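Local coordinates for paenibacillus xanthan lyase (Paenibacillus, PDB 6F2P), which cleaves the polysaccharide xanthan by a lyase reaction, and carries family 8 polysaccharide lyase domains together with several bound calcium ions, at residues M471-V476 with A482-F487; V978-T983 with N1003-Y1008; S181-L184 with R190-A193; F798-N801 with Y806-F809; T333-V338 with I344-L349. All coordinates share one frame; numbering follows the deposited sequence.

Interaction 1 of 5, residues M471-V476 with A482-F487; sequences MELHTV and AKKSWF
The indole of W486 meets M471 at its edge: CB of M471 lies in the ring plane, 3.9 Å from CZ3 of W486. The carbonyl carbon C of K484 lies over one face, offset toward the rim. The two strands pair as an antiparallel beta hairpin. M471 and K484 form a hydrogen-bonded pair. N of M471 gives a bond of 2.9 Å to O of K484, and N of K484 returns one of 3.0 Å to O of M471, almost straight at 175°. L473 and A482 form the next hydrogen-bonded pair, and the bond from N of L473 to O of A482 is more bent, at 134°. Their CB atoms meet on the face that also carries M471 and K484. E472 and K483 share the other face, side by side and pointing the same way. OE2 of E472 touches CE of K483 at 3.5 Å. The ammonium lies beyond salt-bridge range and bonds instead to the carbonyl of S644. K484 bends at its outer torsions, and its NZ bonds to T439, G437 and Y615. The hairpin belongs to the super-sandwich domain, in a large antiparallel sheet. Strand 457-462 flanks it beside 466-474, and strand 493-501 beside 481-488.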
# COMPACT_ATOMS: atom_id res chain seq x y z
N MET A 471 -3.80 -9.07 -5.06
CA MET A 471 -3.97 -9.59 -3.72
C MET A 471 -3.77 -11.09 -3.73
O MET A 471 -4.44 -11.80 -4.49
CB MET A 471 -5.39 -9.28 -3.24
CG MET A 471 -5.76 -9.91 -1.92
SD MET A 471 -7.42 -9.43 -1.42
CE MET A 471 -7.60 -10.41 0.08
N GLU A 472 -2.85 -11.58 -2.92
CA GLU A 472 -2.82 -13.00 -2.62
C GLU A 472 -3.81 -13.27 -1.48
O GLU A 472 -3.54 -13.00 -0.31
CB GLU A 472 -1.42 -13.48 -2.25
CG GLU A 472 -1.34 -14.98 -2.06
CD GLU A 472 0.09 -15.50 -2.01
OE1 GLU A 472 1.00 -14.68 -1.75
OE2 GLU A 472 0.30 -16.71 -2.24
N LEU A 473 -4.98 -13.77 -1.85
CA LEU A 473 -6.00 -14.10 -0.88
C LEU A 473 -5.61 -15.34 -0.10
O LEU A 473 -5.10 -16.30 -0.65
CB LEU A 473 -7.33 -14.35 -1.59
CG LEU A 473 -8.43 -14.94 -0.71
CD1 LEU A 473 -8.79 -13.98 0.41
CD2 LEU A 473 -9.66 -15.29 -1.53
N HIS A 474 -5.84 -15.30 1.21
CA HIS A 474 -5.87 -16.51 2.01
C HIS A 474 -6.90 -16.32 3.11
O HIS A 474 -6.60 -15.73 4.15
CB HIS A 474 -4.52 -16.80 2.65
CG HIS A 474 -4.51 -18.07 3.44
ND1 HIS A 474 -3.54 -18.35 4.38
CD2 HIS A 474 -5.35 -19.13 3.44
CE1 HIS A 474 -3.79 -19.53 4.92
NE2 HIS A 474 -4.88 -20.03 4.37
N THR A 475 -8.11 -16.80 2.85
CA THR A 475 -9.23 -16.69 3.78
C THR A 475 -8.81 -17.15 5.17
O THR A 475 -8.21 -18.22 5.32
CB THR A 475 -10.42 -17.54 3.30
OG1 THR A 475 -10.66 -17.28 1.91
CG2 THR A 475 -11.68 -17.19 4.09
N VAL A 476 -9.10 -16.36 6.20
CA VAL A 476 -8.67 -16.75 7.54
C VAL A 476 -9.55 -17.89 8.05
O VAL A 476 -10.76 -17.89 7.84
CB VAL A 476 -8.57 -15.57 8.54
CG1 VAL A 476 -8.21 -14.28 7.82
CG2 VAL A 476 -9.84 -15.40 9.30
N ALA A 482 -5.76 -17.72 -3.18
CA ALA A 482 -5.87 -17.34 -4.58
C ALA A 482 -5.01 -16.13 -4.92
O ALA A 482 -4.69 -15.32 -4.04
CB ALA A 482 -7.31 -17.05 -4.92
N LYS A 483 -4.64 -16.02 -6.19
CA LYS A 483 -3.97 -14.82 -6.68
C LYS A 483 -4.89 -14.05 -7.63
O LYS A 483 -5.19 -14.48 -8.75
CB LYS A 483 -2.63 -15.15 -7.32
CG LYS A 483 -1.57 -15.50 -6.30
CD LYS A 483 -0.48 -16.39 -6.86
CE LYS A 483 0.54 -16.70 -5.78
NZ LYS A 483 1.70 -17.49 -6.29
N LYS A 484 -5.37 -12.91 -7.14
CA LYS A 484 -6.33 -12.09 -7.85
C LYS A 484 -5.67 -10.78 -8.25
O LYS A 484 -5.04 -10.11 -7.42
CB LYS A 484 -7.55 -11.83 -6.95
CG LYS A 484 -8.15 -13.08 -6.37
CD LYS A 484 -9.07 -12.79 -5.17
CE LYS A 484 -10.27 -11.92 -5.57
NZ LYS A 484 -11.24 -12.63 -6.45
N SER A 485 -5.82 -10.41 -9.52
CA SER A 485 -5.21 -9.19 -10.02
C SER A 485 -6.23 -8.34 -10.75
O SER A 485 -7.15 -8.85 -11.38
CB SER A 485 -4.03 -9.52 -10.95
OG SER A 485 -2.97 -10.13 -10.23
N TRP A 486 -6.07 -7.03 -10.65
CA TRP A 486 -6.96 -6.12 -11.35
C TRP A 486 -6.15 -5.16 -12.23
O TRP A 486 -5.07 -4.71 -11.83
CB TRP A 486 -7.84 -5.36 -10.35
CG TRP A 486 -8.72 -6.26 -9.51
CD1 TRP A 486 -10.01 -6.65 -9.79
CD2 TRP A 486 -8.37 -6.88 -8.27
NE1 TRP A 486 -10.48 -7.48 -8.79
CE2 TRP A 486 -9.50 -7.63 -7.84
CE3 TRP A 486 -7.23 -6.88 -7.47
CZ2 TRP A 486 -9.50 -8.37 -6.65
CZ3 TRP A 486 -7.23 -7.62 -6.29
CH2 TRP A 486 -8.37 -8.35 -5.89
N PHE A 487 -6.64 -4.90 -13.43
CA PHE A 487 -5.91 -4.09 -14.40
C PHE A 487 -6.84 -3.03 -14.92
O PHE A 487 -7.79 -3.32 -15.65
CB PHE A 487 -5.37 -4.97 -15.55
CG PHE A 487 -4.51 -6.11 -15.07
CD1 PHE A 487 -5.08 -7.26 -14.55
CD2 PHE A 487 -3.12 -6.02 -15.14
CE1 PHE A 487 -4.29 -8.30 -14.10
CE2 PHE A 487 -2.32 -7.06 -14.69
CZ PHE A 487 -2.91 -8.21 -14.18

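Interaction 2 of 5, residues V978-T983 with N1003-Y1008; sequences VPVDVT and NLLGTY
The backbones of strands 978-984 and 1003-1010 stay well apart, with CA of V982 and CA of G1006 8.5 Å from each other, so side chains alone make the contact. This is the interior of a beta sandwich in the Golvesin C-terminal domain. The two strands belong to different sheets, and their inward side chains meet between them. V980 and V982 point toward the other sheet, while D981 between them points away and forms a salt bridge with R1021. In both valines CG1 lies opposite the backbone N, with chi1 of V982 at 177°, and in both this branch makes the contact. V980 reaches L1005, and the two side chains cross at about a right angle. CG1 of V980 is 3.9 Å from CD1 of L1005. M966 and I1018 also touch V980.

L1005 and G1006 together face V964 and form a classic beta bulge. The bulge puts two residues of this strand opposite one of strand 960-967. A side chain on G1006 would run into the hydroxyl of Y1008, so the glycine leaves room for the tyrosine hydroxyl. The Y1008 ring also stacks with H984 and touches A989. The V982 methyl approaches this ring obliquely. Its CG1 sits 3.9 Å from CD2 of Y1008 and 4.0 Å from CE2 of the same ring.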
# COMPACT_ATOMS: atom_id res chain seq x y z
N VAL A 978 62.89 -23.99 -26.37
CA VAL A 978 61.66 -23.49 -26.98
C VAL A 978 61.40 -22.05 -26.55
O VAL A 978 61.21 -21.79 -25.36
CB VAL A 978 60.46 -24.36 -26.60
CG1 VAL A 978 59.20 -23.89 -27.33
CG2 VAL A 978 60.75 -25.82 -26.92
N PRO A 979 61.41 -21.12 -27.51
CA PRO A 979 61.14 -19.71 -27.20
C PRO A 979 59.65 -19.45 -26.99
O PRO A 979 58.83 -19.82 -27.82
CB PRO A 979 61.64 -18.97 -28.45
CG PRO A 979 61.49 -19.95 -29.55
CD PRO A 979 61.73 -21.31 -28.94
N VAL A 980 59.32 -18.82 -25.86
CA VAL A 980 57.93 -18.50 -25.54
C VAL A 980 57.78 -17.01 -25.27
O VAL A 980 58.47 -16.45 -24.42
CB VAL A 980 57.45 -19.28 -24.30
CG1 VAL A 980 55.99 -18.96 -24.01
CG2 VAL A 980 57.65 -20.77 -24.51
N ASP A 981 56.87 -16.36 -26.00
CA ASP A 981 56.56 -14.96 -25.75
C ASP A 981 55.35 -14.82 -24.83
O ASP A 981 54.39 -15.57 -24.95
CB ASP A 981 56.27 -14.22 -27.05
CG ASP A 981 57.48 -14.12 -27.94
OD1 ASP A 981 58.61 -14.14 -27.40
OD2 ASP A 981 57.31 -14.04 -29.17
N VAL A 982 55.42 -13.86 -23.92
CA VAL A 982 54.26 -13.49 -23.13
C VAL A 982 54.00 -12.01 -23.32
O VAL A 982 54.74 -11.17 -22.80
CB VAL A 982 54.47 -13.80 -21.64
CG1 VAL A 982 53.28 -13.33 -20.83
CG2 VAL A 982 54.72 -15.28 -21.43
N THR A 983 52.99 -11.68 -24.11
CA THR A 983 52.62 -10.28 -24.31
C THR A 983 51.59 -9.88 -23.27
O THR A 983 50.49 -10.41 -23.25
CB THR A 983 52.06 -10.03 -25.73
OG1 THR A 983 52.90 -10.66 -26.70
CG2 THR A 983 52.00 -8.53 -26.01
N ASN A 1003 53.89 -25.30 -15.39
CA ASN A 1003 55.18 -24.66 -15.23
C ASN A 1003 55.05 -23.16 -15.19
O ASN A 1003 54.54 -22.55 -16.14
CB ASN A 1003 56.14 -25.10 -16.35
CG ASN A 1003 56.58 -26.54 -16.19
OD1 ASN A 1003 57.07 -26.94 -15.14
ND2 ASN A 1003 56.38 -27.34 -17.24
N LEU A 1004 55.50 -22.55 -14.10
CA LEU A 1004 55.40 -21.11 -13.97
C LEU A 1004 56.40 -20.40 -14.90
O LEU A 1004 57.61 -20.54 -14.73
CB LEU A 1004 55.64 -20.70 -12.52
CG LEU A 1004 55.42 -19.23 -12.21
CD1 LEU A 1004 54.05 -18.81 -12.73
CD2 LEU A 1004 55.51 -18.98 -10.71
N LEU A 1005 55.87 -19.66 -15.87
CA LEU A 1005 56.70 -18.91 -16.81
C LEU A 1005 57.06 -17.53 -16.26
O LEU A 1005 58.20 -17.09 -16.38
CB LEU A 1005 55.99 -18.73 -18.15
CG LEU A 1005 55.46 -19.99 -18.83
CD1 LEU A 1005 55.06 -19.69 -20.26
CD2 LEU A 1005 56.49 -21.10 -18.78
N GLY A 1006 56.08 -16.86 -15.66
CA GLY A 1006 56.29 -15.55 -15.10
C GLY A 1006 55.04 -14.95 -14.49
O GLY A 1006 53.99 -15.59 -14.46
N THR A 1007 55.16 -13.73 -13.99
CA THR A 1007 54.04 -13.04 -13.38
C THR A 1007 53.98 -11.61 -13.92
O THR A 1007 54.94 -10.86 -13.80
CB THR A 1007 54.16 -13.07 -11.85
OG1 THR A 1007 54.39 -14.42 -11.42
CG2 THR A 1007 52.90 -12.57 -11.19
N TYR A 1008 52.86 -11.25 -14.54
CA TYR A 1008 52.76 -9.99 -15.28
C TYR A 1008 51.42 -9.31 -15.05
O TYR A 1008 50.47 -9.92 -14.56
CB TYR A 1008 52.96 -10.24 -16.78
CG TYR A 1008 54.21 -11.03 -17.10
CD1 TYR A 1008 55.42 -10.38 -17.33
CD2 TYR A 1008 54.19 -12.42 -17.15
CE1 TYR A 1008 56.57 -11.10 -17.61
CE2 TYR A 1008 55.33 -13.15 -17.43
CZ TYR A 1008 56.52 -12.48 -17.66
OH TYR A 1008 57.67 -13.19 -17.93

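Interaction 3 of 5, residues S181-L184 with R190-A193; sequences SGIL and RVAA
S181 takes the side-on grip of R190: two guanidinium nitrogens give hydrogen bonds to its one hydroxyl oxygen. NH2 of R190 is 2.9 Å from OG of S181, and NE of R190 is 3.0 Å from it. Both bonds bend to about 145°. The oxygen lies close to the guanidinium plane, at the edge of the group. The hydroxyl can donate back to the carbonyl of V177, its strongest partner, with that of I178 as an alternative. The R190 chain leaves with CG opposite its backbone N (chi1 173°) and bends at chi2 (99°), which carries it past CA of G182 to the S181 hydroxyl.

G182 follows, and its bare CA lets the helices come close. CG of R190 lies 3.5 Å from CA of G182, and a side chain here would collide with N of V191. Helices 168-184 and 188-197 are consecutive in the N-terminal alpha-helical domain of family 8 polysaccharide lyases, joined by a short turn. NH1 of R190 bonds to the carbonyl of Q161, a calcium-binding residue, and Y158 makes a cation-pi contact with the arginine. If R190 were a leucine, the S181 hydroxyl and the Q161 carbonyl would probably lose their guanidinium donors.

I183 comes last. Its N is 3.5 Å from CG2 of V191. The same methyl lies 4.0 Å from CG1 of I183, where the two side chains cross at a slant.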
# COMPACT_ATOMS: atom_id res chain seq x y z
N SER A 181 -16.87 24.90 26.38
CA SER A 181 -17.12 25.32 27.75
C SER A 181 -16.27 26.56 28.09
O SER A 181 -16.77 27.51 28.70
CB SER A 181 -16.93 24.18 28.76
OG SER A 181 -15.66 23.54 28.64
N GLY A 182 -15.02 26.58 27.64
CA GLY A 182 -14.16 27.74 27.84
C GLY A 182 -14.78 29.01 27.30
O GLY A 182 -14.80 30.04 27.97
N ILE A 183 -15.28 28.95 26.07
CA ILE A 183 -15.92 30.10 25.44
C ILE A 183 -17.15 30.56 26.23
O ILE A 183 -17.33 31.76 26.49
CB ILE A 183 -16.34 29.75 24.02
CG1 ILE A 183 -15.09 29.56 23.15
CG2 ILE A 183 -17.25 30.83 23.45
CD1 ILE A 183 -15.38 29.33 21.68
N LEU A 184 -17.99 29.60 26.60
CA LEU A 184 -19.19 29.90 27.36
C LEU A 184 -18.87 30.43 28.75
O LEU A 184 -19.56 31.31 29.25
CB LEU A 184 -20.07 28.65 27.47
CG LEU A 184 -20.63 28.12 26.16
CD1 LEU A 184 -21.45 26.87 26.42
CD2 LEU A 184 -21.46 29.18 25.44
N ARG A 190 -8.89 27.85 29.37
CA ARG A 190 -9.66 26.66 29.05
C ARG A 190 -9.84 26.54 27.53
O ARG A 190 -9.72 25.44 26.98
CB ARG A 190 -11.00 26.69 29.79
CG ARG A 190 -11.98 25.59 29.43
CD ARG A 190 -11.98 24.45 30.42
NE ARG A 190 -13.15 23.60 30.21
CZ ARG A 190 -13.27 22.35 30.65
NH1 ARG A 190 -12.28 21.78 31.33
NH2 ARG A 190 -14.38 21.67 30.41
N VAL A 191 -10.11 27.66 26.86
CA VAL A 191 -10.22 27.64 25.40
C VAL A 191 -8.89 27.25 24.75
O VAL A 191 -8.84 26.50 23.77
CB VAL A 191 -10.64 28.99 24.83
CG1 VAL A 191 -10.87 28.89 23.33
CG2 VAL A 191 -11.90 29.50 25.52
N ALA A 192 -7.80 27.76 25.30
CA ALA A 192 -6.49 27.48 24.74
C ALA A 192 -6.18 26.00 24.88
O ALA A 192 -5.60 25.38 23.97
CB ALA A 192 -5.42 28.34 25.40
N ALA A 193 -6.60 25.42 26.00
CA ALA A 193 -6.38 23.99 26.23
C ALA A 193 -7.19 23.22 25.20
O ALA A 193 -6.77 22.17 24.71
CB ALA A 193 -6.75 23.58 27.65

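Interaction 4 of 5, residues F798-N801 with Y806-F809; sequences FNNN and YVEF. With CA (calcium ion), chain D.
This is a buried apolar contact between the turn after strand 794-798 and the start of strand 806-813. It lies in a beta-sandwich module with two bound calcium ions. The two strands belong to different sheets, and F798 reaches across from one to the other. Its ring receives V807 over one face as a CH-pi contact. CG2 of V807 stands 3.9 Å from the F798 ring centroid, 17° off the ring normal. With CG1 turned anti to the backbone N (chi1 -176°), CG2 is the branch left to meet the ring.

F809, like V807, points against F798 from the opposite direction. Its ring presents its edge, near its own plane, to the end of F798, with CZ of F809 3.8 Å from CZ of F798. L891, L893 and L877 also touch F798, while L893, F896 and I775 touch F809. Without the F798 ring, as with an alanine here, the V807 methyl is likely to lose its aromatic face and a gap to open beside the F809 edge.

N800 points toward the strand as well. Its ND2 comes to 3.7 Å from N of Y806, too far for a bond, and instead gives a hydrogen bond to T879. OD1 of N800 reaches CG2 of V807 at 4.1 Å, a loose van der Waals approach beside the phenylalanine.

The turn also carries a calcium site, in which D780 and D805 bind the same ion as N801. Of these two short segments, N801 supplies the ligand, with its OD1 2.5 Å from the calcium ion.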
# COMPACT_ATOMS: atom_id res chain seq x y z
N PHE A 798 26.21 -6.19 18.25
CA PHE A 798 25.11 -7.12 18.45
C PHE A 798 24.84 -7.17 19.95
O PHE A 798 25.75 -6.97 20.75
CB PHE A 798 25.48 -8.53 17.98
CG PHE A 798 25.51 -8.68 16.49
CD1 PHE A 798 25.71 -7.59 15.65
CD2 PHE A 798 25.33 -9.93 15.91
CE1 PHE A 798 25.74 -7.73 14.27
CE2 PHE A 798 25.35 -10.09 14.53
CZ PHE A 798 25.56 -8.99 13.70
N ASN A 799 23.59 -7.43 20.32
CA ASN A 799 23.23 -7.56 21.73
C ASN A 799 22.70 -8.95 22.04
O ASN A 799 22.01 -9.15 23.03
CB ASN A 799 22.21 -6.51 22.12
CG ASN A 799 22.83 -5.14 22.27
OD1 ASN A 799 23.79 -4.97 23.02
ND2 ASN A 799 22.31 -4.16 21.53
N ASN A 800 23.04 -9.90 21.17
CA ASN A 800 22.57 -11.27 21.25
C ASN A 800 22.76 -11.91 22.62
O ASN A 800 23.86 -11.89 23.18
CB ASN A 800 23.24 -12.11 20.17
CG ASN A 800 22.98 -11.57 18.77
OD1 ASN A 800 22.87 -10.35 18.58
ND2 ASN A 800 22.88 -12.46 17.79
N ASN A 801 21.66 -12.46 23.15
CA ASN A 801 21.56 -13.02 24.50
C ASN A 801 22.01 -14.45 24.60
O ASN A 801 22.59 -14.86 25.60
CB ASN A 801 20.11 -13.04 24.99
CG ASN A 801 19.49 -11.68 25.07
OD1 ASN A 801 18.41 -11.46 24.52
ND2 ASN A 801 20.16 -10.77 25.76
N TYR A 806 20.12 -14.25 16.15
CA TYR A 806 20.72 -13.87 14.88
C TYR A 806 20.38 -12.44 14.49
O TYR A 806 19.48 -11.82 15.07
CB TYR A 806 20.29 -14.83 13.77
CG TYR A 806 18.82 -14.79 13.46
CD1 TYR A 806 18.31 -13.91 12.51
CD2 TYR A 806 17.93 -15.63 14.12
CE1 TYR A 806 16.96 -13.86 12.23
CE2 TYR A 806 16.58 -15.59 13.84
CZ TYR A 806 16.10 -14.70 12.90
OH TYR A 806 14.75 -14.65 12.61
N VAL A 807 21.13 -11.92 13.52
CA VAL A 807 20.79 -10.68 12.83
C VAL A 807 21.01 -10.95 11.35
O VAL A 807 22.06 -11.45 10.95
CB VAL A 807 21.67 -9.50 13.27
CG1 VAL A 807 21.22 -8.21 12.59
CG2 VAL A 807 21.66 -9.35 14.79
N GLU A 808 20.00 -10.63 10.54
CA GLU A 808 20.05 -10.94 9.12
C GLU A 808 20.05 -9.64 8.33
O GLU A 808 19.15 -8.81 8.48
CB GLU A 808 18.86 -11.84 8.75
CG GLU A 808 18.82 -12.27 7.29
CD GLU A 808 17.72 -13.28 7.01
OE1 GLU A 808 18.03 -14.49 6.91
OE2 GLU A 808 16.54 -12.86 6.90
N PHE A 809 21.08 -9.46 7.50
CA PHE A 809 21.23 -8.23 6.73
C PHE A 809 20.88 -8.45 5.26
O PHE A 809 20.86 -9.58 4.78
CB PHE A 809 22.67 -7.72 6.80
CG PHE A 809 23.18 -7.51 8.20
CD1 PHE A 809 23.01 -6.29 8.83
CD2 PHE A 809 23.86 -8.52 8.86
CE1 PHE A 809 23.50 -6.08 10.12
CE2 PHE A 809 24.36 -8.32 10.13
CZ PHE A 809 24.18 -7.10 10.76
CA CA D . 17.75 -13.05 22.64

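Interaction 5 of 5, residues T333-V338 with I344-L349; sequences TFLKAV and IAANQL. With CA (calcium ion), chain E.
F334 and L335 both turn toward helix 340-351, and both meet the methyl of A346. The F334 ring brings CE2 to 3.5 Å from CB of A346. The ring is carried there because CG lies opposite the backbone N, with chi1 at -179°. One of its faces is covered within its own segment, where CG1 of V338 lies 3.5 Å above the ring plane, offset toward the rim.

The two methyls of L335 reach A346 and N347. CD2 of L335 lies 3.9 Å from CB of A346. CD1 of L335 comes to OD1 of N347 at 3.8 Å, where the side chains cross at a slant. The N347 amide thus lies against carbon here, and its ND2 makes a weak hydrogen bond to D27.

Residues 333-336 have helical backbone angles but lack the regular helix bonds. O of F334 accepts from N of A337 at 2.9 Å and from N of V338 at 3.2 Å. T333, next to F334, binds calcium through OG1 at 2.3 Å. Three waters, D329 and D331 complete its ligands, and the second carboxylate oxygen of D329 takes the N-H of F334. The calcium site therefore adjoins the start of the packed turn.

The contact joins the calcium-binding connection after helix 312-328 to helix 340-351. L326 of helix 312-328 touches both F334 and A346, helix 292-307 packs on F334 through V297 and I304, and helix 28-46 borders L335 and N347 through D29.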
# COMPACT_ATOMS: atom_id res chain seq x y z
N THR A 333 -30.52 14.91 -0.65
CA THR A 333 -29.92 14.17 0.45
C THR A 333 -29.23 15.11 1.43
O THR A 333 -29.50 15.07 2.62
CB THR A 333 -28.90 13.12 -0.06
OG1 THR A 333 -29.55 12.23 -0.98
CG2 THR A 333 -28.33 12.32 1.10
N PHE A 334 -28.34 15.96 0.91
CA PHE A 334 -27.62 16.92 1.74
C PHE A 334 -28.53 17.95 2.41
O PHE A 334 -28.53 18.08 3.64
CB PHE A 334 -26.51 17.63 0.94
CG PHE A 334 -25.71 18.62 1.76
CD1 PHE A 334 -24.61 18.20 2.50
CD2 PHE A 334 -26.05 19.95 1.80
CE1 PHE A 334 -23.89 19.10 3.25
CE2 PHE A 334 -25.33 20.85 2.56
CZ PHE A 334 -24.25 20.42 3.28
N LEU A 335 -29.30 18.69 1.60
CA LEU A 335 -30.15 19.79 2.11
C LEU A 335 -31.16 19.34 3.16
O LEU A 335 -31.48 20.09 4.09
CB LEU A 335 -30.84 20.54 0.97
CG LEU A 335 -29.87 21.35 0.11
CD1 LEU A 335 -30.52 21.81 -1.18
CD2 LEU A 335 -29.33 22.54 0.88
N LYS A 336 -31.66 18.12 3.03
CA LYS A 336 -32.65 17.60 3.97
C LYS A 336 -32.02 17.05 5.24
O LYS A 336 -32.73 16.67 6.17
CB LYS A 336 -33.49 16.51 3.31
CG LYS A 336 -34.45 17.01 2.26
CD LYS A 336 -34.79 15.91 1.29
CE LYS A 336 -36.07 16.21 0.54
NZ LYS A 336 -37.25 16.13 1.45
N ALA A 337 -30.69 17.01 5.29
CA ALA A 337 -30.01 16.38 6.42
C ALA A 337 -29.28 17.35 7.35
O ALA A 337 -29.16 17.09 8.53
CB ALA A 337 -29.05 15.31 5.93
N VAL A 338 -28.82 18.47 6.82
CA VAL A 338 -27.97 19.38 7.59
C VAL A 338 -28.73 20.52 8.25
O VAL A 338 -29.94 20.71 8.04
CB VAL A 338 -26.89 20.00 6.71
CG1 VAL A 338 -26.04 18.91 6.08
CG2 VAL A 338 -27.53 20.87 5.65
N ILE A 344 -27.97 27.27 4.21
CA ILE A 344 -27.67 28.60 3.72
C ILE A 344 -26.37 28.59 2.93
O ILE A 344 -26.33 29.05 1.79
CB ILE A 344 -27.59 29.60 4.87
CG1 ILE A 344 -28.95 29.70 5.56
CG2 ILE A 344 -27.15 30.95 4.37
CD1 ILE A 344 -28.91 30.43 6.88
N ALA A 345 -25.32 28.05 3.54
CA ALA A 345 -24.02 27.95 2.89
C ALA A 345 -24.11 27.15 1.59
O ALA A 345 -23.58 27.57 0.57
CB ALA A 345 -23.00 27.32 3.81
N ALA A 346 -24.79 26.01 1.64
CA ALA A 346 -24.91 25.14 0.47
C ALA A 346 -25.66 25.83 -0.66
O ALA A 346 -25.24 25.77 -1.80
CB ALA A 346 -25.61 23.84 0.85
N ASN A 347 -26.78 26.46 -0.33
CA ASN A 347 -27.60 27.11 -1.35
C ASN A 347 -26.91 28.33 -1.95
O ASN A 347 -26.97 28.56 -3.16
CB ASN A 347 -28.98 27.47 -0.81
CG ASN A 347 -29.98 26.32 -0.95
OD1 ASN A 347 -29.88 25.50 -1.87
ND2 ASN A 347 -30.96 26.27 -0.06
N GLN A 348 -26.25 29.11 -1.11
CA GLN A 348 -25.52 30.29 -1.56
C GLN A 348 -24.51 29.85 -2.61
O GLN A 348 -24.33 30.50 -3.65
CB GLN A 348 -24.82 30.95 -0.38
CG GLN A 348 -24.29 32.35 -0.66
CD GLN A 348 -22.97 32.34 -1.41
OE1 GLN A 348 -22.62 33.31 -2.08
NE2 GLN A 348 -22.22 31.25 -1.29
N LEU A 349 -23.87 28.73 -2.33
CA LEU A 349 -22.87 28.14 -3.19
C LEU A 349 -23.41 27.68 -4.55
O LEU A 349 -22.79 27.93 -5.58
CB LEU A 349 -22.22 26.97 -2.46
CG LEU A 349 -21.20 26.13 -3.19
CD1 LEU A 349 -20.07 27.02 -3.65
CD2 LEU A 349 -20.70 25.07 -2.25
CA CA E . -29.09 11.86 -3.23
O HOH W 1 -26.79 11.84 -2.61
O HOH W 2 -29.71 9.18 -3.03
O HOH W 3 -28.37 12.41 -5.46

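Interactions 1, 3 and 4 are buried, while 2 and 5 are partly buried. Only interaction 1 pairs neighbouring strands by backbone bonds. Interactions 2 and 4 bridge facing sheets through side chains, in 4 from the turn that follows a strand. The chemistry is aliphatic on leucine and tyrosine in 2, and aliphatic and aromatic on phenylalanine in 4. Interactions 3 and 5 both concern helices: 3 relies on an arginine-serine grip and a glycine, 5 on an alanine methyl against a phenylalanine and a leucine. Calcium is bound directly within 4 and 5. No two contacts touch: the nearest atoms of 1 and 4 are about 18 Å apart, those of 2 and 5 about 80 Å.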